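Local structure of sensor protein (Geobacter sulfurreducens, 3H7M) at residues Ile127-Leu132 and Lys139-Thr144; Pro145-Ala150 and Met170-Glu175; Asp149-Leu154 and Ala162-Val167. The protein probably acts, through this periplasmic-binding-protein-like sensor domain, as part of a membrane histidine kinase that phosphorylates a protein histidine from ATP. All blocks are in the same frame, centred on the assembly; numbering follows the deposited sequence. Where two conformers were deposited one is given.

Followed from the N terminus, the chain first closes contact 1, where residues 127-132 and 139-144, the helix and second strand of a beta-alpha-beta unit, meet across a short turn. Helix 147-155 follows directly and serves both remaining contacts. Contact 3 closes the tighter loop, from 149-154 to 162-167. Contact 2 starts slightly earlier and ends later, from 145-150 to 170-175, so that contact 3 lies largely inside it, the two sharing D149 and A150, while contact 1 stands in series before both. T144, at the end of strand 141-144, touches D149 and A150. Together the three contacts tie edge strand 141-144, inner strand 161-165 and three helices into one part of the solute-binding fold.

Contact 1 of 3, residues Ile127-Leu132 and Lys139-Thr144; sequences IMHEYL and KDLVLT
L143 lays one of its methyl groups over a face of the H129 imidazole, a CH-pi contact in which CD2 of L143 stands 3.6 Å from the centroid of the H129 ring and 17° off its normal. The setting is a beta-alpha-beta unit of the periplasmic-binding-protein fold: strand 120-123 leads into helix 127-133, and the chain returns along strand 141-144, here nearly antiparallel to the helix at 155°. The CB of H129 points neither at the strand nor from it, but with CG anti to the backbone N (chi1 179°) the end of the side chain comes nearer and the imidazole meets L143, the two side chains crossing at about a right angle. A weak hydrogen bond between ND1 of H129 and the backbone N of D125 would help to fix the turn of the ring.

One helical turn further on, the packing becomes purely aliphatic. L132 points its CB at the strand and meets L141 there, CB of L132 lying 4.2 Å from CD2 of L141. The other branch of L141 reaches back to the imidazole obliquely, CD1 standing 4.5 Å from CD2 of H129. Beneath these residues L122 of strand 120-123 touches H129, L132 and L143 alike, giving helix and returning strand a common floor. The intervening residue V142 turns to the opposite face of the sheet, toward L153 of helix 147-155, while its backbone bonds to V120 and L122 hold strand 141-144 at the edge of the sheet. The second methyl of L143 lies near the same ring, CD1 of L143 at 3.3 Å from CE1 of H129, a short contact, and at 3.6 Å from NE2 of H129.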
ATOM      1  N   ILE A 127       3.981  -0.353  -7.644  1.00 51.90           N
ATOM      2  CA  ILE A 127       4.042   0.709  -8.639  1.00 48.43           C
ATOM      3  C   ILE A 127       5.476   1.103  -8.999  1.00 55.38           C
ATOM      4  O   ILE A 127       5.760   1.459 -10.149  1.00 63.17           O
ATOM      5  CB  ILE A 127       3.234   1.968  -8.151  1.00 54.05           C
ATOM      6  CG1 ILE A 127       2.004   2.206  -9.029  1.00 53.50           C
ATOM      7  CG2 ILE A 127       4.068   3.227  -8.279  1.00 58.50           C
ATOM      8  CD1 ILE A 127       1.108   1.017  -9.214  1.00 48.48           C
ATOM      9  N   MET A 128       6.396   1.034  -8.043  1.00 51.61           N
ATOM     10  CA  MET A 128       7.765   1.434  -8.345  1.00 49.20           C
ATOM     11  C   MET A 128       8.561   0.368  -9.072  1.00 48.85           C
ATOM     12  O   MET A 128       9.529   0.665  -9.771  1.00 46.10           O
ATOM     13  CB  MET A 128       8.478   1.844  -7.070  1.00 54.53           C
ATOM     14  CG  MET A 128       8.069   3.231  -6.601  1.00 58.63           C
ATOM     15  SD  MET A 128       8.596   4.562  -7.735  1.00 67.72           S
ATOM     16  CE  MET A 128      10.257   4.043  -8.073  1.00 20.63           C
ATOM     17  N   HIS A 129       8.156  -0.879  -8.905  1.00 46.49           N
ATOM     18  CA  HIS A 129       8.842  -1.949  -9.588  1.00 50.07           C
ATOM     19  C   HIS A 129       8.551  -1.658 -11.063  1.00 61.23           C
ATOM     20  O   HIS A 129       9.454  -1.310 -11.843  1.00 61.08           O
ATOM     21  CB  HIS A 129       8.261  -3.300  -9.156  1.00 45.86           C
ATOM     22  CG  HIS A 129       8.896  -4.471  -9.839  1.00 49.78           C
ATOM     23  ND1 HIS A 129       8.434  -5.763  -9.686  1.00 50.73           N
ATOM     24  CD2 HIS A 129       9.946  -4.541 -10.696  1.00 40.33           C
ATOM     25  CE1 HIS A 129       9.172  -6.580 -10.421  1.00 48.14           C
ATOM     26  NE2 HIS A 129      10.096  -5.865 -11.042  1.00 45.03           N
ATOM     27  N   GLU A 130       7.275  -1.760 -11.430  1.00 64.58           N
ATOM     28  CA  GLU A 130       6.849  -1.484 -12.799  1.00 69.04           C
ATOM     29  C   GLU A 130       7.473  -0.186 -13.306  1.00 67.92           C
ATOM     30  O   GLU A 130       8.060  -0.145 -14.390  1.00 68.42           O
ATOM     31  CB  GLU A 130       5.327  -1.361 -12.872  1.00 73.26           C
ATOM     32  CG  GLU A 130       4.563  -2.636 -12.569  1.00 80.07           C
ATOM     33  CD  GLU A 130       3.071  -2.387 -12.410  1.00 88.91           C
ATOM     34  OE1 GLU A 130       2.504  -1.634 -13.233  1.00 93.50           O
ATOM     35  OE2 GLU A 130       2.464  -2.946 -11.470  1.00 88.05           O
ATOM     36  N   TYR A 131       7.369   0.868 -12.506  1.00 59.72           N
ATOM     37  CA  TYR A 131       7.901   2.157 -12.916  1.00 61.15           C
ATOM     38  C   TYR A 131       9.392   2.210 -13.212  1.00 64.00           C
ATOM     39  O   TYR A 131       9.820   2.922 -14.115  1.00 74.38           O
ATOM     40  CB  TYR A 131       7.545   3.222 -11.878  1.00 53.84           C
ATOM     41  CG  TYR A 131       8.025   4.613 -12.239  1.00 59.15           C
ATOM     42  CD1 TYR A 131       9.320   5.042 -11.915  1.00 56.95           C
ATOM     43  CD2 TYR A 131       7.179   5.512 -12.901  1.00 61.62           C
ATOM     44  CE1 TYR A 131       9.755   6.339 -12.239  1.00 55.37           C
ATOM     45  CE2 TYR A 131       7.603   6.805 -13.233  1.00 46.94           C
ATOM     46  CZ  TYR A 131       8.883   7.208 -12.897  1.00 57.60           C
ATOM     47  OH  TYR A 131       9.275   8.482 -13.212  1.00 60.24           O
ATOM     48  N   LEU A 132      10.204   1.477 -12.462  1.00 64.26           N
ATOM     49  CA  LEU A 132      11.639   1.535 -12.720  1.00 60.80           C
ATOM     50  C   LEU A 132      12.077   0.523 -13.767  1.00 52.00           C
ATOM     51  O   LEU A 132      13.162   0.633 -14.335  1.00 50.78           O
ATOM     52  CB  LEU A 132      12.434   1.327 -11.426  1.00 58.25           C
ATOM     53  CG  LEU A 132      12.380   2.419 -10.356  1.00 59.72           C
ATOM     54  CD1 LEU A 132      13.212   1.961  -9.163  1.00 50.70           C
ATOM     55  CD2 LEU A 132      12.903   3.756 -10.902  1.00 52.12           C
ATOM     56  N   LYS A 139      17.905  -4.552 -14.351  1.00 72.84           N
ATOM     57  CA  LYS A 139      19.093  -5.373 -14.109  1.00 73.86           C
ATOM     58  C   LYS A 139      19.691  -5.077 -12.740  1.00 73.33           C
ATOM     59  O   LYS A 139      20.100  -5.982 -12.023  1.00 70.57           O
ATOM     60  CB  LYS A 139      20.159  -5.126 -15.187  1.00 72.46           C
ATOM     61  CG  LYS A 139      20.546  -3.663 -15.328  1.00 74.71           C
ATOM     62  CD  LYS A 139      21.966  -3.465 -15.828  1.00 72.43           C
ATOM     63  CE  LYS A 139      22.281  -1.969 -15.894  1.00 79.13           C
ATOM     64  NZ  LYS A 139      23.730  -1.626 -15.678  1.00 82.01           N
ATOM     65  N   ASP A 140      19.732  -3.799 -12.391  1.00 74.40           N
ATOM     66  CA  ASP A 140      20.298  -3.350 -11.131  1.00 72.27           C
ATOM     67  C   ASP A 140      19.312  -3.333  -9.979  1.00 73.13           C
ATOM     68  O   ASP A 140      19.438  -2.480  -9.100  1.00 75.53           O
ATOM     69  CB  ASP A 140      20.851  -1.937 -11.289  1.00 77.43           C
ATOM     70  CG  ASP A 140      22.207  -1.909 -11.939  1.00 83.56           C
ATOM     71  OD1 ASP A 140      22.613  -0.819 -12.402  1.00 86.56           O
ATOM     72  OD2 ASP A 140      22.874  -2.965 -11.972  1.00 86.36           O
ATOM     73  N   LEU A 141      18.342  -4.242  -9.951  1.00 64.06           N
ATOM     74  CA  LEU A 141      17.404  -4.192  -8.849  1.00 56.82           C
ATOM     75  C   LEU A 141      16.883  -5.511  -8.292  1.00 63.12           C
ATOM     76  O   LEU A 141      16.509  -6.423  -9.029  1.00 68.05           O
ATOM     77  CB  LEU A 141      16.252  -3.256  -9.205  1.00 55.96           C
ATOM     78  CG  LEU A 141      15.243  -3.575 -10.297  1.00 59.63           C
ATOM     79  CD1 LEU A 141      14.309  -4.670  -9.817  1.00 61.91           C
ATOM     80  CD2 LEU A 141      14.444  -2.319 -10.612  1.00 55.15           C
ATOM     81  N   VAL A 142      16.869  -5.586  -6.961  1.00 61.05           N
ATOM     82  CA  VAL A 142      16.437  -6.767  -6.220  1.00 55.69           C
ATOM     83  C   VAL A 142      14.985  -6.640  -5.763  1.00 54.69           C
ATOM     84  O   VAL A 142      14.572  -5.607  -5.233  1.00 55.02           O
ATOM     85  CB  VAL A 142      17.380  -6.986  -5.001  1.00 55.21           C
ATOM     86  CG1 VAL A 142      17.517  -5.694  -4.238  1.00 57.73           C
ATOM     87  CG2 VAL A 142      16.857  -8.100  -4.098  1.00 44.48           C
ATOM     88  N   LEU A 143      14.221  -7.706  -5.972  1.00 54.39           N
ATOM     89  CA  LEU A 143      12.803  -7.722  -5.638  1.00 57.26           C
ATOM     90  C   LEU A 143      12.504  -8.439  -4.343  1.00 55.07           C
ATOM     91  O   LEU A 143      12.892  -9.590  -4.153  1.00 52.88           O
ATOM     92  CB  LEU A 143      12.007  -8.393  -6.764  1.00 60.44           C
ATOM     93  CG  LEU A 143      12.334  -7.917  -8.179  1.00 68.21           C
ATOM     94  CD1 LEU A 143      11.458  -8.654  -9.187  1.00 63.42           C
ATOM     95  CD2 LEU A 143      12.129  -6.408  -8.264  1.00 64.23           C
ATOM     96  N   THR A 144      11.757  -7.775  -3.472  1.00 51.25           N
ATOM     97  CA  THR A 144      11.428  -8.366  -2.187  1.00 51.53           C
ATOM     98  C   THR A 144       9.923  -8.527  -1.966  1.00 49.74           C
ATOM     99  O   THR A 144       9.110  -7.743  -2.466  1.00 54.10           O
ATOM    100  CB  THR A 144      12.002  -7.515  -1.053  1.00 53.49           C
ATOM    101  OG1 THR A 144      11.102  -6.440  -0.769  1.00 52.34           O
ATOM    102  CG2 THR A 144      13.356  -6.916  -1.472  1.00 49.14           C
TER

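Contact 2 of 3, residues Pro145-Ala150 and Met170-Glu175; sequences PTPADA and MYIIRE
P147 and A148, in the first turn of helix 147-155, receive the side chain of I172 from helix 166-175, and the residue before them caps the helix start. T146, at the N-cap, comes first. Its OG1 accepts from the backbone N of D149 at 2.9 Å, with an angle of 157° at the hydrogen, and also gives a weak bond to OD2 of the same aspartate. The carbonyl O of T146 is hydrogen-bonded to OG1 of T144, which links the cap to the end of the preceding strand.

P147 follows as the first helical residue, where a missing N-H costs no helical bond. Its CG lies 4.2 Å from CD1 of I172, and the two side chains cross at about a right angle. A148 makes the closer meeting. Its CB fits against two methyls of I172, 3.6 Å from CD1 and 3.7 Å from CG2, while CD1 also comes within 3.7 Å of the backbone N of A148. The fork in I172 explains this: with CG1 beside its own backbone N (chi1 -72°) and CG2 anti to that N, both branches face helix 147-155, and the alanine methyl rests against the two of them.

D149 then turns its CB away from helix 166-175. A150 faces the sheet instead, touching A121 of strand 120-123 and T144 of strand 141-144. No hydrogen bond crosses between the two segments, and their backbones come nearest at A148 and I172, whose CA atoms are 6.2 Å apart. The whole is a small helix-to-helix interface, built from a capped helix start and one branched side chain, between two helices of a lobe of the type II periplasmic-binding-protein fold.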
ATOM      1  N   PRO A 145       9.540  -9.556  -1.205  1.00 45.19           N
ATOM      2  CA  PRO A 145       8.152  -9.887  -0.873  1.00 42.35           C
ATOM      3  C   PRO A 145       7.445  -8.753  -0.133  1.00 45.97           C
ATOM      4  O   PRO A 145       6.232  -8.596  -0.231  1.00 40.50           O
ATOM      5  CB  PRO A 145       8.297 -11.126  -0.004  1.00 46.66           C
ATOM      6  CG  PRO A 145       9.594 -11.725  -0.463  1.00 44.81           C
ATOM      7  CD  PRO A 145      10.470 -10.533  -0.622  1.00 31.90           C
ATOM      8  N   THR A 146       8.206  -7.961   0.619  1.00 45.56           N
ATOM      9  CA  THR A 146       7.604  -6.845   1.353  1.00 40.72           C
ATOM     10  C   THR A 146       8.535  -5.675   1.326  1.00 36.21           C
ATOM     11  O   THR A 146       9.733  -5.829   1.128  1.00 41.20           O
ATOM     12  CB  THR A 146       7.399  -7.157   2.846  1.00 45.17           C
ATOM     13  OG1 THR A 146       8.685  -7.191   3.499  1.00 39.75           O
ATOM     14  CG2 THR A 146       6.657  -8.502   3.035  1.00 28.95           C
ATOM     15  N   PRO A 147       7.999  -4.477   1.537  1.00 36.49           N
ATOM     16  CA  PRO A 147       8.897  -3.322   1.531  1.00 39.07           C
ATOM     17  C   PRO A 147       9.909  -3.401   2.694  1.00 40.61           C
ATOM     18  O   PRO A 147      11.058  -2.971   2.558  1.00 35.79           O
ATOM     19  CB  PRO A 147       7.946  -2.131   1.649  1.00 39.90           C
ATOM     20  CG  PRO A 147       6.689  -2.714   2.241  1.00 40.70           C
ATOM     21  CD  PRO A 147       6.588  -4.075   1.640  1.00 36.43           C
ATOM     22  N   ALA A 148       9.479  -3.964   3.824  1.00 43.97           N
ATOM     23  CA  ALA A 148      10.349  -4.091   4.987  1.00 43.53           C
ATOM     24  C   ALA A 148      11.546  -4.973   4.620  1.00 44.93           C
ATOM     25  O   ALA A 148      12.676  -4.692   5.031  1.00 36.48           O
ATOM     26  CB  ALA A 148       9.576  -4.683   6.172  1.00 34.24           C
ATOM     27  N   ASP A 149      11.311  -6.027   3.839  1.00 43.74           N
ATOM     28  CA  ASP A 149      12.422  -6.878   3.425  1.00 40.97           C
ATOM     29  C   ASP A 149      13.380  -6.058   2.587  1.00 40.27           C
ATOM     30  O   ASP A 149      14.590  -6.259   2.627  1.00 42.38           O
ATOM     31  CB  ASP A 149      11.942  -8.082   2.636  1.00 39.26           C
ATOM     32  CG  ASP A 149      11.530  -9.206   3.532  1.00 46.14           C
ATOM     33  OD1 ASP A 149      12.219  -9.389   4.560  1.00 47.98           O
ATOM     34  OD2 ASP A 149      10.546  -9.908   3.220  1.00 51.19           O
ATOM     35  N   ALA A 150      12.842  -5.111   1.840  1.00 34.33           N
ATOM     36  CA  ALA A 150      13.717  -4.268   1.055  1.00 37.95           C
ATOM     37  C   ALA A 150      14.595  -3.458   2.013  1.00 38.46           C
ATOM     38  O   ALA A 150      15.803  -3.370   1.836  1.00 36.87           O
ATOM     39  CB  ALA A 150      12.906  -3.323   0.186  1.00 27.82           C
ATOM     40  N   MET A 170       9.055   4.747   7.189  1.00 34.09           N
ATOM     41  CA  MET A 170       9.295   5.251   8.523  1.00 32.19           C
ATOM     42  C   MET A 170       8.730   4.307   9.576  1.00 34.66           C
ATOM     43  O   MET A 170       9.393   4.012  10.556  1.00 41.36           O
ATOM     44  CB  MET A 170       8.683   6.634   8.662  1.00 38.13           C
ATOM     45  CG  MET A 170       9.210   7.619   7.614  1.00 46.93           C
ATOM     46  SD  MET A 170      11.023   7.464   7.389  1.00 47.78           S
ATOM     47  CE  MET A 170      11.644   8.409   8.768  1.00 47.94           C
ATOM     48  N   TYR A 171       7.515   3.811   9.382  1.00 32.97           N
ATOM     49  CA  TYR A 171       6.954   2.904  10.377  1.00 34.14           C
ATOM     50  C   TYR A 171       7.792   1.671  10.513  1.00 32.13           C
ATOM     51  O   TYR A 171       7.984   1.156  11.606  1.00 35.56           O
ATOM     52  CB  TYR A 171       5.526   2.484  10.039  1.00 32.57           C
ATOM     53  CG  TYR A 171       4.509   3.515  10.467  1.00 43.12           C
ATOM     54  CD1 TYR A 171       4.332   4.696   9.746  1.00 39.85           C
ATOM     55  CD2 TYR A 171       3.740   3.326  11.616  1.00 39.97           C
ATOM     56  CE1 TYR A 171       3.406   5.670  10.159  1.00 41.73           C
ATOM     57  CE2 TYR A 171       2.814   4.291  12.035  1.00 49.62           C
ATOM     58  CZ  TYR A 171       2.652   5.456  11.302  1.00 47.58           C
ATOM     59  OH  TYR A 171       1.741   6.401  11.715  1.00 45.53           O
ATOM     60  N   ILE A 172       8.300   1.193   9.391  1.00 32.75           N
ATOM     61  CA  ILE A 172       9.104  -0.002   9.412  1.00 32.08           C
ATOM     62  C   ILE A 172      10.455   0.235  10.077  1.00 33.22           C
ATOM     63  O   ILE A 172      10.963  -0.620  10.790  1.00 32.51           O
ATOM     64  CB  ILE A 172       9.312  -0.528   7.987  1.00 37.56           C
ATOM     65  CG1 ILE A 172       8.002  -1.130   7.473  1.00 39.85           C
ATOM     66  CG2 ILE A 172      10.384  -1.579   7.973  1.00 31.10           C
ATOM     67  CD1 ILE A 172       7.980  -1.411   5.971  1.00 46.38           C
ATOM     68  N   ILE A 173      11.022   1.409   9.846  1.00 29.41           N
ATOM     69  CA  ILE A 173      12.313   1.717  10.396  1.00 32.96           C
ATOM     70  C   ILE A 173      12.225   1.684  11.902  1.00 31.81           C
ATOM     71  O   ILE A 173      13.134   1.193  12.573  1.00 32.57           O
ATOM     72  CB  ILE A 173      12.804   3.089   9.909  1.00 30.60           C
ATOM     73  CG1 ILE A 173      13.383   2.950   8.504  1.00 32.98           C
ATOM     74  CG2 ILE A 173      13.863   3.635  10.841  1.00 35.55           C
ATOM     75  CD1 ILE A 173      13.761   4.276   7.889  1.00 33.54           C
ATOM     76  N   ARG A 174      11.116   2.188  12.424  1.00 33.98           N
ATOM     77  CA  ARG A 174      10.905   2.218  13.858  1.00 33.83           C
ATOM     78  C   ARG A 174      10.631   0.830  14.422  1.00 38.98           C
ATOM     79  O   ARG A 174      11.246   0.403  15.388  1.00 46.42           O
ATOM     80  CB  ARG A 174       9.737   3.128  14.202  1.00 38.07           C
ATOM     81  CG  ARG A 174       9.459   3.155  15.681  1.00 42.81           C
ATOM     82  CD  ARG A 174       8.352   4.106  16.052  1.00 47.72           C
ATOM     83  NE  ARG A 174       7.047   3.538  15.753  1.00 50.25           N
ATOM     84  CZ  ARG A 174       5.905   4.126  16.078  1.00 64.67           C
ATOM     85  NH1 ARG A 174       5.932   5.291  16.717  1.00 70.69           N
ATOM     86  NH2 ARG A 174       4.742   3.572  15.743  1.00 65.80           N
ATOM     87  N   GLU A 175       9.726   0.110  13.795  1.00 34.16           N
ATOM     88  CA  GLU A 175       9.374  -1.200  14.286  1.00 40.87           C
ATOM     89  C   GLU A 175      10.480  -2.235  14.234  1.00 41.32           C
ATOM     90  O   GLU A 175      10.684  -3.015  15.172  1.00 42.19           O
ATOM     91  CB  GLU A 175       8.162  -1.730  13.528  1.00 37.81           C
ATOM     92  CG  GLU A 175       7.896  -3.196  13.801  1.00 54.30           C
ATOM     93  CD  GLU A 175       6.450  -3.577  13.589  1.00 61.14           C
ATOM     94  OE1 GLU A 175       5.611  -3.062  14.353  1.00 66.86           O
ATOM     95  OE2 GLU A 175       6.151  -4.376  12.670  1.00 56.59           O
TER

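Contact 3 of 3, residues Asp149-Leu154 and Ala162-Val167; sequences DALRLL and AVVAMV
Leucines L151 and L154 reach strand 161-165 by different first torsions. L151 keeps CG beside its backbone N (chi1 -64°), which brings the end of the side chain inward, toward V164, although its CB does not aim at the strand. L154 has CG anti to its N (chi1 180°), and this carries its CD2 to A162.

The result is an aliphatic layer. The methyl of A162 is shared by CD2 of L154 at 3.9 Å and CD2 of L151 at 4.1 Å. L151 also sends CD1 to within 4.0 Å of CG2 of V164, whose CG1 meets CB of A150 at 4.1 Å. On the outer side of the helix NH1 of R152 forms a salt bridge with OD1 of D149, 3.0 Å long. The oxygen lies in the guanidinium plane but is met from above its own carboxylate, and NH2 of R152 holds OD1 of N176.

Backbone bonds join A162 and V164 to F101 and A99 of strand 87-103 and V163 to A121. Helix 147-155 thus packs on one face of the sheet, running roughly antiparallel (148°) to strand 161-165, with L181 of strand 181-198 touching both leucines and V142 of strand 141-144 packing on L153.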
ATOM      1  N   ASP A 149      11.311  -6.027   3.839  1.00 43.74           N
ATOM      2  CA  ASP A 149      12.422  -6.878   3.425  1.00 40.97           C
ATOM      3  C   ASP A 149      13.380  -6.058   2.587  1.00 40.27           C
ATOM      4  O   ASP A 149      14.590  -6.259   2.627  1.00 42.38           O
ATOM      5  CB  ASP A 149      11.942  -8.082   2.636  1.00 39.26           C
ATOM      6  CG  ASP A 149      11.530  -9.206   3.532  1.00 46.14           C
ATOM      7  OD1 ASP A 149      12.219  -9.389   4.560  1.00 47.98           O
ATOM      8  OD2 ASP A 149      10.546  -9.908   3.220  1.00 51.19           O
ATOM      9  N   ALA A 150      12.842  -5.111   1.840  1.00 34.33           N
ATOM     10  CA  ALA A 150      13.717  -4.268   1.055  1.00 37.95           C
ATOM     11  C   ALA A 150      14.595  -3.458   2.013  1.00 38.46           C
ATOM     12  O   ALA A 150      15.803  -3.370   1.836  1.00 36.87           O
ATOM     13  CB  ALA A 150      12.906  -3.323   0.186  1.00 27.82           C
ATOM     14  N   LEU A 151      13.968  -2.856   3.021  1.00 36.43           N
ATOM     15  CA  LEU A 151      14.685  -2.027   3.973  1.00 40.73           C
ATOM     16  C   LEU A 151      15.681  -2.818   4.842  1.00 41.44           C
ATOM     17  O   LEU A 151      16.704  -2.295   5.254  1.00 42.11           O
ATOM     18  CB  LEU A 151      13.674  -1.252   4.822  1.00 38.85           C
ATOM     19  CG  LEU A 151      12.853  -0.259   3.974  1.00 47.19           C
ATOM     20  CD1 LEU A 151      11.777   0.404   4.810  1.00 39.15           C
ATOM     21  CD2 LEU A 151      13.769   0.818   3.385  1.00 41.01           C
ATOM     22  N   ARG A 152      15.395  -4.084   5.094  1.00 38.15           N
ATOM     23  CA  ARG A 152      16.301  -4.891   5.880  1.00 36.60           C
ATOM     24  C   ARG A 152      17.581  -5.119   5.105  1.00 38.48           C
ATOM     25  O   ARG A 152      18.665  -5.045   5.663  1.00 35.84           O
ATOM     26  CB  ARG A 152      15.659  -6.232   6.219  1.00 33.52           C
ATOM     27  CG  ARG A 152      14.606  -6.108   7.280  1.00 44.13           C
ATOM     28  CD  ARG A 152      13.708  -7.312   7.376  1.00 43.18           C
ATOM     29  NE  ARG A 152      12.593  -7.029   8.283  1.00 43.97           N
ATOM     30  CZ  ARG A 152      11.359  -7.509   8.143  1.00 37.96           C
ATOM     31  NH1 ARG A 152      11.069  -8.294   7.124  1.00 29.77           N
ATOM     32  NH2 ARG A 152      10.418  -7.216   9.031  1.00 35.10           N
ATOM     33  N   LEU A 153      17.450  -5.400   3.811  1.00 44.21           N
ATOM     34  CA  LEU A 153      18.611  -5.658   2.965  1.00 38.86           C
ATOM     35  C   LEU A 153      19.460  -4.409   2.909  1.00 43.96           C
ATOM     36  O   LEU A 153      20.678  -4.463   3.000  1.00 48.32           O
ATOM     37  CB  LEU A 153      18.183  -6.038   1.555  1.00 44.45           C
ATOM     38  CG  LEU A 153      19.366  -6.369   0.640  1.00 52.09           C
ATOM     39  CD1 LEU A 153      19.951  -7.701   1.046  1.00 39.10           C
ATOM     40  CD2 LEU A 153      18.910  -6.429  -0.811  1.00 48.79           C
ATOM     41  N   LEU A 154      18.817  -3.270   2.758  1.00 30.19           N
ATOM     42  CA  LEU A 154      19.572  -2.041   2.735  1.00 32.01           C
ATOM     43  C   LEU A 154      20.321  -1.873   4.066  1.00 40.96           C
ATOM     44  O   LEU A 154      21.506  -1.535   4.101  1.00 38.27           O
ATOM     45  CB  LEU A 154      18.621  -0.883   2.563  1.00 28.88           C
ATOM     46  CG  LEU A 154      19.243   0.501   2.524  1.00 37.38           C
ATOM     47  CD1 LEU A 154      20.086   0.662   1.233  1.00 36.23           C
ATOM     48  CD2 LEU A 154      18.112   1.531   2.572  1.00 30.89           C
ATOM     49  N   ALA A 162      17.173   1.689  -1.494  1.00 33.37           N
ATOM     50  CA  ALA A 162      15.879   1.025  -1.522  1.00 32.85           C
ATOM     51  C   ALA A 162      14.876   2.123  -1.773  1.00 32.15           C
ATOM     52  O   ALA A 162      15.062   3.260  -1.326  1.00 38.13           O
ATOM     53  CB  ALA A 162      15.585   0.330  -0.202  1.00 26.23           C
ATOM     54  N   VAL A 163      13.832   1.787  -2.521  0.50 36.58           N
ATOM     55  CA  VAL A 163      12.760   2.727  -2.836  0.50 35.24           C
ATOM     56  C   VAL A 163      11.452   2.092  -2.371  0.50 39.89           C
ATOM     57  O   VAL A 163      11.053   1.037  -2.864  0.50 42.82           O
ATOM     58  CB  VAL A 163      12.696   3.011  -4.361  0.50 37.70           C
ATOM     59  CG1 VAL A 163      11.361   3.662  -4.717  0.50 33.61           C
ATOM     60  CG2 VAL A 163      13.864   3.928  -4.776  0.50  7.97           C
ATOM     61  N   VAL A 164      10.798   2.711  -1.393  1.00 41.00           N
ATOM     62  CA  VAL A 164       9.543   2.161  -0.891  1.00 39.21           C
ATOM     63  C   VAL A 164       8.683   3.309  -0.458  1.00 40.00           C
ATOM     64  O   VAL A 164       9.152   4.451  -0.412  1.00 41.35           O
ATOM     65  CB  VAL A 164       9.744   1.209   0.309  1.00 43.86           C
ATOM     66  CG1 VAL A 164      10.713   0.115  -0.041  1.00 47.51           C
ATOM     67  CG2 VAL A 164      10.238   1.983   1.502  1.00 43.66           C
ATOM     68  N   ALA A 165       7.423   3.012  -0.153  1.00 34.32           N
ATOM     69  CA  ALA A 165       6.513   4.060   0.255  1.00 30.20           C
ATOM     70  C   ALA A 165       7.050   4.681   1.525  1.00 37.75           C
ATOM     71  O   ALA A 165       7.415   4.000   2.486  1.00 30.99           O
ATOM     72  CB  ALA A 165       5.123   3.503   0.477  1.00 28.86           C
ATOM     73  N   MET A 166       7.108   5.995   1.497  1.00 37.41           N
ATOM     74  CA  MET A 166       7.596   6.773   2.598  1.00 41.59           C
ATOM     75  C   MET A 166       7.067   6.397   3.990  1.00 44.15           C
ATOM     76  O   MET A 166       7.830   6.004   4.891  1.00 44.62           O
ATOM     77  CB  MET A 166       7.277   8.231   2.316  1.00 45.96           C
ATOM     78  CG  MET A 166       7.574   9.140   3.455  1.00 58.14           C
ATOM     79  SD  MET A 166       9.297   9.563   3.451  1.00 76.96           S
ATOM     80  CE  MET A 166       9.198  11.053   2.413  1.00 68.33           C
ATOM     81  N   VAL A 167       5.763   6.529   4.176  1.00 33.11           N
ATOM     82  CA  VAL A 167       5.190   6.280   5.478  1.00 37.46           C
ATOM     83  C   VAL A 167       5.467   4.872   5.964  1.00 29.64           C
ATOM     84  O   VAL A 167       5.970   4.667   7.064  1.00 38.20           O
ATOM     85  CB  VAL A 167       3.703   6.648   5.468  1.00 39.20           C
ATOM     86  CG1 VAL A 167       3.020   6.191   6.757  1.00 36.09           C
ATOM     87  CG2 VAL A 167       3.600   8.170   5.318  1.00 33.47           C
TER